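Local structure of transcription factor SKN7 (Chaetomium thermophilum, 5D5W) at residues V32-F38 against F52-V56; M11-Y17 against I42-F47; W23-S29 against K86-A92. The protein binds heat-shock-element DNA through its HSF-type domain and probably controls gene expression in response to osmotic and oxidative stress. One frame throughout, in Å; residues are numbered along the deposited sequence.

Contact 1 of 3, residues V32-F38 against F52-V56. With nucleotides of chain A.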
loop_
_atom_site.group_PDB
_atom_site.type_symbol
_atom_site.label_atom_id
_atom_site.label_comp_id
_atom_site.label_asym_id
_atom_site.label_seq_id
_atom_site.Cartn_x
_atom_site.Cartn_y
_atom_site.Cartn_z
ATOM N N VAL B 32 11.959 -4.105 3.793
ATOM C CA VAL B 32 11.017 -4.804 2.910
ATOM C C VAL B 32 11.051 -4.113 1.549
ATOM O O VAL B 32 10.974 -2.891 1.466
ATOM C CB VAL B 32 9.575 -4.797 3.462
ATOM C CG1 VAL B 32 8.614 -5.418 2.459
ATOM C CG2 VAL B 32 9.501 -5.546 4.784
ATOM N N LEU B 33 11.155 -4.907 0.488
ATOM C CA LEU B 33 11.492 -4.397 -0.841
ATOM C C LEU B 33 10.975 -5.374 -1.883
ATOM O O LEU B 33 11.116 -6.575 -1.705
ATOM C CB LEU B 33 13.016 -4.249 -0.954
ATOM C CG LEU B 33 13.656 -4.052 -2.331
ATOM C CD1 LEU B 33 13.054 -2.840 -3.034
ATOM C CD2 LEU B 33 15.171 -3.918 -2.201
ATOM N N GLU B 34 10.378 -4.863 -2.959
ATOM C CA GLU B 34 9.721 -5.698 -3.981
ATOM C C GLU B 34 8.346 -6.077 -3.438
ATOM O O GLU B 34 8.049 -7.248 -3.167
ATOM C CB GLU B 34 10.558 -6.940 -4.361
ATOM C CG GLU B 34 10.162 -7.618 -5.672
ATOM C CD GLU B 34 11.068 -8.794 -6.025
ATOM O OE1 GLU B 34 10.550 -9.924 -6.186
ATOM O OE2 GLU B 34 12.299 -8.594 -6.135
ATOM N N ASN B 35 7.516 -5.049 -3.283
ATOM C CA ASN B 35 6.186 -5.186 -2.710
ATOM C C ASN B 35 5.311 -6.216 -3.427
ATOM O O ASN B 35 4.438 -6.823 -2.820
ATOM C CB ASN B 35 5.499 -3.820 -2.663
ATOM C CG ASN B 35 6.025 -2.939 -1.540
ATOM O OD1 ASN B 35 5.356 -1.996 -1.124
ATOM N ND2 ASN B 35 7.221 -3.245 -1.041
ATOM N N GLU B 36 5.561 -6.425 -4.710
ATOM C CA GLU B 36 4.880 -7.473 -5.460
ATOM C C GLU B 36 4.966 -8.799 -4.719
ATOM O O GLU B 36 3.955 -9.329 -4.280
ATOM C CB GLU B 36 5.510 -7.637 -6.850
ATOM C CG GLU B 36 5.142 -6.549 -7.843
ATOM C CD GLU B 36 5.845 -5.221 -7.604
ATOM O OE1 GLU B 36 5.134 -4.212 -7.375
ATOM O OE2 GLU B 36 7.098 -5.187 -7.642
ATOM N N LYS B 37 6.185 -9.318 -4.563
ATOM C CA LYS B 37 6.382 -10.672 -4.042
ATOM C C LYS B 37 6.169 -10.770 -2.531
ATOM O O LYS B 37 5.660 -11.784 -2.056
ATOM C CB LYS B 37 7.767 -11.204 -4.405
ATOM C CG LYS B 37 7.839 -12.728 -4.388
ATOM C CD LYS B 37 9.273 -13.252 -4.386
ATOM C CE LYS B 37 9.329 -14.734 -4.021
ATOM N NZ LYS B 37 10.605 -15.132 -3.352
ATOM N N PHE B 38 6.553 -9.731 -1.784
ATOM C CA PHE B 38 6.355 -9.706 -0.321
ATOM C C PHE B 38 4.881 -9.683 0.072
ATOM O O PHE B 38 4.419 -10.487 0.885
ATOM C CB PHE B 38 7.046 -8.490 0.311
ATOM C CG PHE B 38 6.697 -8.300 1.756
ATOM C CD1 PHE B 38 7.150 -9.195 2.702
ATOM C CD2 PHE B 38 5.879 -7.258 2.165
ATOM C CE1 PHE B 38 6.823 -9.040 4.036
ATOM C CE2 PHE B 38 5.544 -7.103 3.499
ATOM C CZ PHE B 38 6.018 -7.994 4.436
ATOM N N PHE B 52 -0.466 -4.574 2.358
ATOM C CA PHE B 52 0.764 -4.028 2.914
ATOM C C PHE B 52 0.457 -3.008 3.994
ATOM O O PHE B 52 1.155 -2.938 4.993
ATOM C CB PHE B 52 1.596 -3.385 1.815
ATOM C CG PHE B 52 2.994 -3.066 2.231
ATOM C CD1 PHE B 52 3.938 -4.071 2.350
ATOM C CD2 PHE B 52 3.370 -1.754 2.498
ATOM C CE1 PHE B 52 5.236 -3.770 2.740
ATOM C CE2 PHE B 52 4.659 -1.455 2.891
ATOM C CZ PHE B 52 5.598 -2.461 3.005
ATOM N N ALA B 53 -0.602 -2.231 3.785
ATOM C CA ALA B 53 -1.000 -1.182 4.710
ATOM C C ALA B 53 -1.308 -1.718 6.102
ATOM O O ALA B 53 -1.026 -1.053 7.096
ATOM C CB ALA B 53 -2.198 -0.436 4.156
ATOM N N SER B 54 -1.872 -2.924 6.165
ATOM C CA SER B 54 -2.141 -3.596 7.437
ATOM C C SER B 54 -0.860 -4.078 8.116
ATOM O O SER B 54 -0.776 -4.118 9.351
ATOM C CB SER B 54 -3.099 -4.759 7.219
ATOM O OG SER B 54 -4.306 -4.288 6.653
ATOM N N PHE B 55 0.139 -4.440 7.313
ATOM C CA PHE B 55 1.461 -4.769 7.843
ATOM C C PHE B 55 2.094 -3.529 8.433
ATOM O O PHE B 55 2.666 -3.565 9.510
ATOM C CB PHE B 55 2.355 -5.314 6.728
ATOM C CG PHE B 55 3.751 -5.658 7.171
ATOM C CD1 PHE B 55 3.975 -6.707 8.035
ATOM C CD2 PHE B 55 4.831 -4.932 6.711
ATOM C CE1 PHE B 55 5.255 -7.030 8.445
ATOM C CE2 PHE B 55 6.117 -5.251 7.104
ATOM C CZ PHE B 55 6.326 -6.306 7.979
ATOM N N VAL B 56 2.000 -2.424 7.706
ATOM C CA VAL B 56 2.523 -1.159 8.182
ATOM C C VAL B 56 1.842 -0.740 9.487
ATOM O O VAL B 56 2.513 -0.320 10.426
ATOM C CB VAL B 56 2.367 -0.063 7.115
ATOM C CG1 VAL B 56 2.615 1.322 7.710
ATOM C CG2 VAL B 56 3.321 -0.322 5.958
ATOM P P DT A 4 -7.000 -6.959 5.952
ATOM O OP1 DT A 4 -7.517 -7.821 4.862
ATOM O OP2 DT A 4 -5.608 -6.437 5.907
ATOM O "O5'" DT A 4 -7.995 -5.721 6.100
ATOM C "C5'" DT A 4 -9.387 -5.927 6.400
ATOM C "C4'" DT A 4 -10.082 -4.597 6.572
ATOM O "O4'" DT A 4 -9.727 -3.996 7.842
ATOM C "C3'" DT A 4 -9.732 -3.564 5.501
ATOM O "O3'" DT A 4 -10.947 -3.044 4.961
ATOM C "C2'" DT A 4 -8.936 -2.505 6.246
ATOM C "C1'" DT A 4 -9.501 -2.615 7.650
ATOM N N1 DT A 4 -8.632 -2.139 8.746
ATOM C C2 DT A 4 -9.206 -1.403 9.758
ATOM O O2 DT A 4 -10.391 -1.114 9.784
ATOM N N3 DT A 4 -8.334 -1.004 10.738
ATOM C C4 DT A 4 -6.982 -1.275 10.814
ATOM O O4 DT A 4 -6.329 -0.868 11.770
ATOM C C5 DT A 4 -6.449 -2.055 9.725
ATOM C C7 DT A 4 -4.989 -2.375 9.712
ATOM C C6 DT A 4 -7.288 -2.446 8.760
#
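Asn35 and Phe52 mark the closest approach of the two backbones, their CA atoms 7.9 Å apart, with no hydrogen bond between the segments. Segment 32-38 leaves strand 30-33 and, after Glu34 at the N-cap position, turns into helix 35-46; the backbone N of Phe38 already bonds back to Glu34 O. Segment 52-56 is the first part of helix 52-61, and side chains alone fill the gap between the two.

Phe38, Phe52 and Phe55 form an aromatic cluster. Phe38 presents its edge to the face of Phe55: CZ of Phe38 stands over the centre of the Phe55 ring, 3.8 Å from its CE2, with the planes at 67°. Toward Phe52 the meeting is different, rim against rim, with CE2 of Phe38 3.4 Å from CE1 of Phe52 and neither ring over the face of the other. In both helices the rings reach across because CG lies anti to the backbone N (chi1 171° in Phe38, -167° in Phe52). Val32 forks between the phenylalanines. Its CG1 sits 3.8 Å from Phe52 CE1 and also lies over one face of the Phe38 ring, while CG2 reaches CE2 of Phe55 at 4.1 Å. Asn35 covers one face of Phe52, its OD1 above the ring centre. Trp83, from strand 82-86, meets Phe52 edge-to-face.

On the DNA side of the same helix, Ser54 OG donates a hydrogen bond of 2.6 Å to phosphate oxygen OP2 of DT4 of chain A, and Val56 packs on a thymine base. This is the winged helix-turn-helix arrangement of the HSF DNA-binding domain: helix 52-61 is the recognition helix, held by its phenylalanines against helix 35-46 and the sheet while its other side meets DNA.

Contact 2 of 3, residues M11-Y17 against I42-F47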
loop_
_atom_site.group_PDB
_atom_site.type_symbol
_atom_site.label_atom_id
_atom_site.label_comp_id
_atom_site.label_asym_id
_atom_site.label_seq_id
_atom_site.Cartn_x
_atom_site.Cartn_y
_atom_site.Cartn_z
ATOM N N MET B 11 10.207 -14.364 10.028
ATOM C CA MET B 11 10.164 -13.976 8.622
ATOM C C MET B 11 11.557 -13.532 8.172
ATOM O O MET B 11 12.017 -13.862 7.080
ATOM C CB MET B 11 9.173 -12.814 8.463
ATOM C CG MET B 11 8.503 -12.660 7.113
ATOM S SD MET B 11 7.419 -11.220 7.163
ATOM C CE MET B 11 8.640 -9.919 7.267
ATOM N N LEU B 12 12.223 -12.779 9.043
ATOM C CA LEU B 12 13.548 -12.254 8.766
ATOM C C LEU B 12 14.642 -13.297 9.009
ATOM O O LEU B 12 15.788 -13.097 8.612
ATOM C CB LEU B 12 13.801 -11.014 9.632
ATOM C CG LEU B 12 13.017 -9.752 9.253
ATOM C CD1 LEU B 12 12.895 -8.788 10.421
ATOM C CD2 LEU B 12 13.675 -9.066 8.073
ATOM N N GLU B 13 14.285 -14.408 9.647
ATOM C CA GLU B 13 15.232 -15.476 9.968
ATOM C C GLU B 13 15.422 -16.416 8.767
ATOM O O GLU B 13 16.202 -17.369 8.835
ATOM C CB GLU B 13 14.722 -16.262 11.195
ATOM C CG GLU B 13 15.794 -16.850 12.106
ATOM C CD GLU B 13 15.259 -17.263 13.481
ATOM O OE1 GLU B 13 16.010 -17.151 14.478
ATOM O OE2 GLU B 13 14.092 -17.702 13.574
ATOM N N ASP B 14 14.721 -16.135 7.669
ATOM C CA ASP B 14 14.653 -17.042 6.521
ATOM C C ASP B 14 15.334 -16.469 5.269
ATOM O O ASP B 14 14.884 -15.459 4.725
ATOM C CB ASP B 14 13.190 -17.354 6.211
ATOM C CG ASP B 14 13.036 -18.426 5.157
ATOM O OD1 ASP B 14 13.986 -18.640 4.370
ATOM O OD2 ASP B 14 11.956 -19.051 5.119
ATOM N N PRO B 15 16.413 -17.128 4.792
ATOM C CA PRO B 15 17.126 -16.612 3.615
ATOM C C PRO B 15 16.392 -16.784 2.277
ATOM O O PRO B 15 16.787 -16.163 1.287
ATOM C CB PRO B 15 18.444 -17.407 3.621
ATOM C CG PRO B 15 18.559 -17.978 4.993
ATOM C CD PRO B 15 17.145 -18.252 5.402
ATOM N N SER B 16 15.341 -17.604 2.243
ATOM C CA SER B 16 14.478 -17.688 1.060
ATOM C C SER B 16 14.041 -16.291 0.652
ATOM O O SER B 16 14.031 -15.950 -0.535
ATOM C CB SER B 16 13.229 -18.525 1.338
ATOM O OG SER B 16 13.541 -19.715 2.029
ATOM N N TYR B 17 13.702 -15.482 1.652
ATOM C CA TYR B 17 13.173 -14.143 1.420
ATOM C C TYR B 17 14.250 -13.080 1.235
ATOM O O TYR B 17 13.931 -11.937 0.965
ATOM C CB TYR B 17 12.271 -13.732 2.588
ATOM C CG TYR B 17 11.243 -14.772 2.995
ATOM C CD1 TYR B 17 10.630 -15.588 2.050
ATOM C CD2 TYR B 17 10.867 -14.919 4.323
ATOM C CE1 TYR B 17 9.684 -16.528 2.422
ATOM C CE2 TYR B 17 9.924 -15.854 4.703
ATOM C CZ TYR B 17 9.329 -16.654 3.747
ATOM O OH TYR B 17 8.378 -17.600 4.096
ATOM N N ILE B 42 4.512 -13.587 0.699
ATOM C CA ILE B 42 5.069 -13.757 2.047
ATOM C C ILE B 42 4.114 -13.269 3.145
ATOM O O ILE B 42 3.907 -13.956 4.155
ATOM C CB ILE B 42 6.426 -13.041 2.157
ATOM C CG1 ILE B 42 7.379 -13.586 1.088
ATOM C CG2 ILE B 42 7.022 -13.242 3.541
ATOM C CD1 ILE B 42 8.552 -12.688 0.781
ATOM N N LEU B 43 3.518 -12.096 2.954
ATOM C CA LEU B 43 2.517 -11.627 3.916
ATOM C C LEU B 43 1.478 -12.700 4.228
ATOM O O LEU B 43 1.245 -12.991 5.393
ATOM C CB LEU B 43 1.825 -10.344 3.442
ATOM C CG LEU B 43 2.466 -9.030 3.866
ATOM C CD1 LEU B 43 1.615 -7.867 3.377
ATOM C CD2 LEU B 43 2.641 -8.972 5.379
ATOM N N PRO B 44 0.875 -13.318 3.197
ATOM C CA PRO B 44 -0.160 -14.318 3.471
ATOM C C PRO B 44 0.362 -15.617 4.079
ATOM O O PRO B 44 -0.420 -16.369 4.680
ATOM C CB PRO B 44 -0.777 -14.597 2.092
ATOM C CG PRO B 44 -0.130 -13.663 1.130
ATOM C CD PRO B 44 1.144 -13.201 1.755
ATOM N N LYS B 45 1.653 -15.896 3.904
ATOM C CA LYS B 45 2.259 -17.064 4.537
ATOM C C LYS B 45 2.251 -16.884 6.050
ATOM O O LYS B 45 1.871 -17.797 6.785
ATOM C CB LYS B 45 3.697 -17.293 4.052
ATOM C CG LYS B 45 3.816 -18.080 2.755
ATOM C CD LYS B 45 5.266 -18.164 2.297
ATOM C CE LYS B 45 5.382 -18.602 0.845
ATOM N NZ LYS B 45 6.777 -18.447 0.338
ATOM N N HIS B 46 2.651 -15.696 6.502
ATOM C CA HIS B 46 2.836 -15.431 7.928
ATOM C C HIS B 46 1.630 -14.768 8.612
ATOM O O HIS B 46 1.464 -14.895 9.818
ATOM C CB HIS B 46 4.105 -14.597 8.127
ATOM C CG HIS B 46 5.348 -15.280 7.640
ATOM N ND1 HIS B 46 6.290 -15.815 8.494
ATOM C CD2 HIS B 46 5.793 -15.535 6.387
ATOM C CE1 HIS B 46 7.263 -16.363 7.788
ATOM N NE2 HIS B 46 6.984 -16.209 6.506
ATOM N N PHE B 47 0.775 -14.089 7.854
ATOM C CA PHE B 47 -0.304 -13.293 8.445
ATOM C C PHE B 47 -1.649 -13.617 7.805
ATOM O O PHE B 47 -1.735 -14.486 6.936
ATOM C CB PHE B 47 0.044 -11.806 8.326
ATOM C CG PHE B 47 1.287 -11.421 9.086
ATOM C CD1 PHE B 47 1.251 -11.265 10.464
ATOM C CD2 PHE B 47 2.489 -11.233 8.432
ATOM C CE1 PHE B 47 2.392 -10.923 11.173
ATOM C CE2 PHE B 47 3.634 -10.892 9.134
ATOM C CZ PHE B 47 3.586 -10.736 10.507
#
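Met11, Tyr17 and Ile42 make the tight half of this contact, where the end of helix 3-12 and the short 3-10 turn at 15-17 meet the last turns of helix 35-46. Ile42 lies along one face of the Tyr17 ring: its CG2 is 4.1 Å from the ring centroid, almost on the normal, and its CD1 reaches Tyr17 CD1 at 3.8 Å. The same methyl group, CG2, also touches Met11 CG. Met11, with CG anti to the backbone N (chi1 -153°), lays that carbon over the centre of the His46 ring in a CH-pi contact, 3.9 Å from the centroid and 6° off the normal. Farther along, its SD comes to the edge of the Phe47 ring. Val21 and Phe38 pack against Met11 as well.

The other half opens toward solvent. There Lys45 runs past the end of the tyrosine, its CD 3.6 Å from Tyr17 OH, and its NZ lies near the plane of the ring at the edge. Asp14 packs on the opposite face of Tyr17 from Ile42; its OD1 takes bonds from both Ser16 OG and Ser16 N, the latter closing an Asx turn.

Between the halves runs the one hydrogen bond across the two segments, from His46 NE2 to Tyr17 OH, 3.1 Å long and nearly straight at 165°, with the hydroxyl close to the imidazole plane. That geometry suits a donating NE2-H and, with Met11's face contact, helps hold the ring's rotation. Should His46 also be protonated at ND1, the nearby carboxylate of Asp14 would probably help to stabilise that charge.

Contact 3 of 3, residues W23-S29 against K86-A92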
loop_
_atom_site.group_PDB
_atom_site.type_symbol
_atom_site.label_atom_id
_atom_site.label_comp_id
_atom_site.label_asym_id
_atom_site.label_seq_id
_atom_site.Cartn_x
_atom_site.Cartn_y
_atom_site.Cartn_z
ATOM N N TRP B 23 17.233 -8.167 7.137
ATOM C CA TRP B 23 17.830 -7.238 8.096
ATOM C C TRP B 23 18.710 -6.233 7.367
ATOM O O TRP B 23 19.358 -6.557 6.369
ATOM C CB TRP B 23 18.705 -7.969 9.124
ATOM C CG TRP B 23 17.977 -8.866 10.081
ATOM C CD1 TRP B 23 17.910 -10.228 10.036
ATOM C CD2 TRP B 23 17.232 -8.467 11.239
ATOM N NE1 TRP B 23 17.153 -10.704 11.085
ATOM C CE2 TRP B 23 16.729 -9.644 11.839
ATOM C CE3 TRP B 23 16.935 -7.232 11.824
ATOM C CZ2 TRP B 23 15.948 -9.620 12.990
ATOM C CZ3 TRP B 23 16.162 -7.209 12.978
ATOM C CH2 TRP B 23 15.681 -8.396 13.547
ATOM N N SER B 24 18.743 -5.015 7.886
ATOM C CA SER B 24 19.686 -4.015 7.420
ATOM C C SER B 24 21.078 -4.475 7.810
ATOM O O SER B 24 21.262 -5.071 8.868
ATOM C CB SER B 24 19.401 -2.656 8.059
ATOM O OG SER B 24 19.935 -2.586 9.368
ATOM N N ASP B 25 22.051 -4.184 6.954
ATOM C CA ASP B 25 23.453 -4.596 7.148
ATOM C C ASP B 25 23.917 -4.556 8.615
ATOM O O ASP B 25 24.509 -5.523 9.115
ATOM C CB ASP B 25 24.365 -3.713 6.289
ATOM C CG ASP B 25 23.922 -3.662 4.836
ATOM O OD1 ASP B 25 23.888 -4.732 4.183
ATOM O OD2 ASP B 25 23.592 -2.551 4.363
ATOM N N ASP B 26 23.637 -3.435 9.283
ATOM C CA ASP B 26 23.883 -3.282 10.715
ATOM C C ASP B 26 23.271 -4.432 11.494
ATOM O O ASP B 26 23.963 -5.130 12.236
ATOM C CB ASP B 26 23.276 -1.971 11.230
ATOM C CG ASP B 26 24.118 -0.747 10.893
ATOM O OD1 ASP B 26 25.166 -0.889 10.222
ATOM O OD2 ASP B 26 23.729 0.368 11.314
ATOM N N GLY B 27 21.972 -4.631 11.300
ATOM C CA GLY B 27 21.205 -5.632 12.045
ATOM C C GLY B 27 20.247 -5.010 13.045
ATOM O O GLY B 27 19.603 -5.720 13.813
ATOM N N ASP B 28 20.142 -3.683 13.009
ATOM C CA ASP B 28 19.354 -2.915 13.970
ATOM C C ASP B 28 18.028 -2.401 13.392
ATOM O O ASP B 28 17.213 -1.828 14.120
ATOM C CB ASP B 28 20.193 -1.745 14.518
ATOM C CG ASP B 28 20.875 -0.920 13.418
ATOM O OD1 ASP B 28 20.429 -0.964 12.245
ATOM O OD2 ASP B 28 21.868 -0.223 13.737
ATOM N N SER B 29 17.845 -2.595 12.083
ATOM C CA SER B 29 16.574 -2.360 11.378
ATOM C C SER B 29 16.396 -3.428 10.285
ATOM O O SER B 29 17.340 -4.166 9.982
ATOM C CB SER B 29 16.545 -0.965 10.746
ATOM O OG SER B 29 17.485 -0.850 9.688
ATOM N N LYS B 86 12.228 0.423 12.037
ATOM C CA LYS B 86 13.146 0.323 13.164
ATOM C C LYS B 86 12.440 0.387 14.518
ATOM O O LYS B 86 11.615 1.262 14.778
ATOM C CB LYS B 86 14.181 1.439 13.078
ATOM C CG LYS B 86 15.465 1.171 13.847
ATOM C CD LYS B 86 16.455 2.314 13.639
ATOM C CE LYS B 86 17.902 1.843 13.561
ATOM N NZ LYS B 86 18.724 2.717 12.673
ATOM N N HIS B 87 12.761 -0.585 15.355
ATOM C CA HIS B 87 12.460 -0.547 16.770
ATOM C C HIS B 87 13.813 -0.689 17.474
ATOM O O HIS B 87 14.639 -1.507 17.057
ATOM C CB HIS B 87 11.533 -1.694 17.135
ATOM C CG HIS B 87 10.798 -1.504 18.423
ATOM N ND1 HIS B 87 11.435 -1.416 19.639
ATOM C CD2 HIS B 87 9.474 -1.420 18.686
ATOM C CE1 HIS B 87 10.540 -1.271 20.597
ATOM N NE2 HIS B 87 9.340 -1.275 20.044
ATOM N N PRO B 88 14.062 0.125 18.519
ATOM C CA PRO B 88 15.340 0.060 19.241
ATOM C C PRO B 88 15.685 -1.319 19.819
ATOM O O PRO B 88 16.861 -1.660 19.927
ATOM C CB PRO B 88 15.149 1.066 20.380
ATOM C CG PRO B 88 14.129 2.027 19.877
ATOM C CD PRO B 88 13.207 1.223 19.014
ATOM N N GLU B 89 14.661 -2.088 20.172
ATOM C CA GLU B 89 14.807 -3.379 20.835
ATOM C C GLU B 89 14.612 -4.593 19.908
ATOM O O GLU B 89 14.738 -5.737 20.354
ATOM C CB GLU B 89 13.799 -3.452 21.983
ATOM C CG GLU B 89 13.868 -2.272 22.950
ATOM C CD GLU B 89 15.028 -2.372 23.930
ATOM O OE1 GLU B 89 14.920 -3.172 24.885
ATOM O OE2 GLU B 89 16.041 -1.653 23.756
ATOM N N PHE B 90 14.285 -4.344 18.639
ATOM C CA PHE B 90 14.160 -5.395 17.610
ATOM C C PHE B 90 15.447 -5.386 16.797
ATOM O O PHE B 90 15.639 -4.517 15.945
ATOM C CB PHE B 90 12.950 -5.110 16.705
ATOM C CG PHE B 90 12.634 -6.199 15.700
ATOM C CD1 PHE B 90 12.021 -7.381 16.098
ATOM C CD2 PHE B 90 12.893 -6.016 14.350
ATOM C CE1 PHE B 90 11.705 -8.370 15.176
ATOM C CE2 PHE B 90 12.575 -7.000 13.429
ATOM C CZ PHE B 90 11.981 -8.177 13.841
ATOM N N ARG B 91 16.339 -6.329 17.090
ATOM C CA ARG B 91 17.610 -6.448 16.372
ATOM C C ARG B 91 17.922 -7.898 16.093
ATOM O O ARG B 91 17.381 -8.791 16.736
ATOM C CB ARG B 91 18.757 -5.865 17.180
ATOM C CG ARG B 91 18.453 -4.555 17.867
ATOM C CD ARG B 91 19.746 -3.850 18.202
ATOM N NE ARG B 91 19.557 -2.820 19.214
ATOM C CZ ARG B 91 20.427 -1.843 19.469
ATOM N NH1 ARG B 91 21.564 -1.744 18.777
ATOM N NH2 ARG B 91 20.157 -0.954 20.421
ATOM N N ALA B 92 18.827 -8.117 15.146
ATOM C CA ALA B 92 19.155 -9.464 14.672
ATOM C C ALA B 92 19.711 -10.389 15.767
ATOM O O ALA B 92 19.371 -11.575 15.815
ATOM C CB ALA B 92 20.130 -9.375 13.505
HETATM O O HOH W 1 14.554 -2.570 14.309
#
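Ala92 lies over one face of the Trp23 indole, with CB 3.8 Å from the centroid of the five-membered ring in a CH-pi contact and its backbone N above the same face. The six-membered ring reaches on to Phe90, where CH2 of Trp23 stands over one face, toward the rim, 3.4 Å from Phe90 CE2; the planes meet obliquely at 32°. At the edge of the Phe90 ring, in its plane, sits water 1.

Beside the rings, the backbone N of Ala92 donates to Gly27 O, 2.9 Å away and in the carbonyl plane. Water 1 accepts from His87 N and can donate to Asp28 O and Phe90 O, though more acceptors surround it than it has protons. Lys86 lays its CG against Ser29 CB, while its NZ stays 4.1 Å from Asp28 OD1, beyond a salt bridge. Replacing Trp23 by an alanine would probably strip the cover from Phe90 and Ala92, leaving the loops joined mainly by backbone and water bonds.

Ser29 OG bonds to Glu84 of strand 82-86. Trp23 and Phe90 both pack against Leu12, so the end of strand 21-23 and the chain after strand 82-86 meet over helix 3-12.

Overall arrangement
From the N terminus, helix 3-12 ends in segment 11-17, which waits for helix 35-46 to close contact 2 and so joins those two helices. In between come loop 23-29 and segment 32-38, running from the end of strand 30-33 into helix 35-46. Contact 1 closes when helix 52-61 arrives and packs on helix 35-46; contact 3 closes last, tying the loop between the first two strands to the chain after strand 82-86. Contact 1 is thus nested within the loop of contact 3, while contact 2 crosses both. Contacts 1 and 2 touch through Phe38 and Met11, contacts 2 and 3 where Leu12 packs on Phe90; contacts 1 and 3 lie on opposite sides of the chain's centre.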